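Side-chain contact in UTP-glucose-1-phosphate uridylyltransferase 2 (Trypanosoma brucei, PDB 3GUE), which probably joins glucose 1-phosphate to UTP, forming UDP-glucose and releasing diphosphate: residues 379-382 with 383-387. Sequence-based numbering, arbitrary orientation.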
loop_
_atom_site.group_PDB
_atom_site.type_symbol
_atom_site.label_atom_id
_atom_site.label_comp_id
_atom_site.label_asym_id
_atom_site.label_seq_id
_atom_site.Cartn_x
_atom_site.Cartn_y
_atom_site.Cartn_z
ATOM N N SER A 379 -8.601 -0.212 11.782
ATOM C CA SER A 379 -8.534 -1.578 12.340
ATOM C C SER A 379 -7.156 -2.222 12.307
ATOM O O SER A 379 -6.753 -2.853 13.286
ATOM C CB SER A 379 -9.600 -2.550 11.773
ATOM O OG SER A 379 -9.788 -2.458 10.364
ATOM N N ASP A 380 -6.448 -2.028 11.198
ATOM C CA ASP A 380 -5.060 -2.445 11.029
ATOM C C ASP A 380 -4.143 -1.685 11.957
ATOM O O ASP A 380 -3.204 -2.272 12.557
ATOM C CB ASP A 380 -4.586 -2.191 9.595
ATOM C CG ASP A 380 -5.218 -3.110 8.548
ATOM O OD1 ASP A 380 -5.575 -4.253 8.833
ATOM O OD2 ASP A 380 -5.340 -2.668 7.383
ATOM N N LEU A 381 -4.410 -0.381 12.054
ATOM C CA LEU A 381 -3.642 0.551 12.902
ATOM C C LEU A 381 -3.729 0.194 14.366
ATOM O O LEU A 381 -2.727 0.272 15.073
ATOM C CB LEU A 381 -4.122 1.981 12.716
ATOM C CG LEU A 381 -3.350 3.037 13.519
ATOM C CD1 LEU A 381 -1.874 3.034 13.076
ATOM C CD2 LEU A 381 -4.035 4.408 13.315
ATOM N N LEU A 382 -4.948 -0.131 14.814
ATOM C CA LEU A 382 -5.187 -0.680 16.136
ATOM C C LEU A 382 -4.301 -1.897 16.427
ATOM O O LEU A 382 -3.710 -1.989 17.533
ATOM C CB LEU A 382 -6.675 -1.065 16.309
ATOM C CG LEU A 382 -7.116 -1.867 17.546
ATOM C CD1 LEU A 382 -6.696 -1.147 18.836
ATOM C CD2 LEU A 382 -8.651 -2.096 17.524
ATOM N N ALA A 383 -4.228 -2.825 15.461
ATOM C CA ALA A 383 -3.460 -4.066 15.655
ATOM C C ALA A 383 -1.964 -3.741 15.737
ATOM O O ALA A 383 -1.270 -4.253 16.624
ATOM C CB ALA A 383 -3.731 -5.107 14.548
ATOM N N LEU A 384 -1.511 -2.820 14.883
ATOM C CA LEU A 384 -0.101 -2.445 14.856
ATOM C C LEU A 384 0.354 -1.767 16.141
ATOM O O LEU A 384 1.447 -2.081 16.685
ATOM C CB LEU A 384 0.208 -1.543 13.668
ATOM C CG LEU A 384 1.700 -1.454 13.304
ATOM C CD1 LEU A 384 2.262 -2.828 12.915
ATOM C CD2 LEU A 384 1.872 -0.514 12.157
ATOM N N ARG A 385 -0.503 -0.874 16.636
ATOM C CA ARG A 385 -0.220 -0.072 17.821
ATOM C C ARG A 385 -0.246 -0.962 19.059
ATOM O O ARG A 385 0.452 -0.689 20.030
ATOM C CB ARG A 385 -1.212 1.080 17.950
ATOM C CG ARG A 385 -0.895 2.268 17.061
ATOM C CD ARG A 385 -1.840 3.432 17.286
ATOM N NE ARG A 385 -1.420 4.570 16.483
ATOM C CZ ARG A 385 -2.054 5.737 16.426
ATOM N NH1 ARG A 385 -3.167 5.934 17.127
ATOM N NH2 ARG A 385 -1.559 6.702 15.659
ATOM N N SER A 386 -1.014 -2.056 18.990
ATOM C CA SER A 386 -1.104 -3.006 20.095
ATOM C C SER A 386 0.092 -3.981 20.180
ATOM O O SER A 386 0.847 -4.152 19.220
ATOM C CB SER A 386 -2.382 -3.828 19.966
ATOM O OG SER A 386 -2.130 -4.894 19.081
ATOM N N ASP A 387 0.165 -4.676 21.320
ATOM C CA ASP A 387 1.217 -5.656 21.640
ATOM C C ASP A 387 1.136 -6.934 20.740
ATOM O O ASP A 387 1.928 -7.875 20.884
ATOM C CB ASP A 387 1.196 -6.003 23.155
ATOM C CG ASP A 387 -0.077 -6.749 23.598
ATOM O OD1 ASP A 387 -0.922 -6.996 22.761
ATOM O OD2 ASP A 387 -0.224 -7.133 24.792
#
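L381 and R385, one helical turn apart, carry the side-chain contact. The leucine's CD2 sits over the centre of one guanidinium face, 3.9 Å from R385 CZ, while L381 CD1 meets R385 NE at 3.8 Å. R385 reaches there because its CG lies beside the backbone N, chi1 -80°, and the chain then runs extended to NE, crossing the leucine at a slant. R385 NH2 donates to the backbone O of Q100. F423 of helix 420-427 touches both L381 and R385.

The backbone bonds are those of an alpha helix. L384 N reaches D380 O at 2.9 Å and R385 N reaches L381 O at the same 2.9 Å, whereas A383 N to S379 O is weak at 3.3 Å. S386 N to L382 O, 3.1 Å, is more bent, its N-H...O angle 136°, where S386 leaves helical backbone angles. In this UDPGP-family enzyme of the GT-A clan, helix 378-385 packs against helix 420-427 and strand 409-412, an outer strand of the C-terminal parallel sheet, L382 touching F423, V427 and I410. The helix follows K376, which binds UDP-glucose; near the helix start, D380 OD2 accepts from the backbone N atoms of K376 and T377.

At the C-terminal end the S386 hydroxyl turns back on the helix. With chi1 at 84°, OG stands between its own backbone N and carbonyl carbon and donates to A383 O at 2.7 Å, while accepting from A388 N. On the A383 side, the methyl CB rests 3.5 Å from D380 O, with I410 and Y389 touching the same side chain.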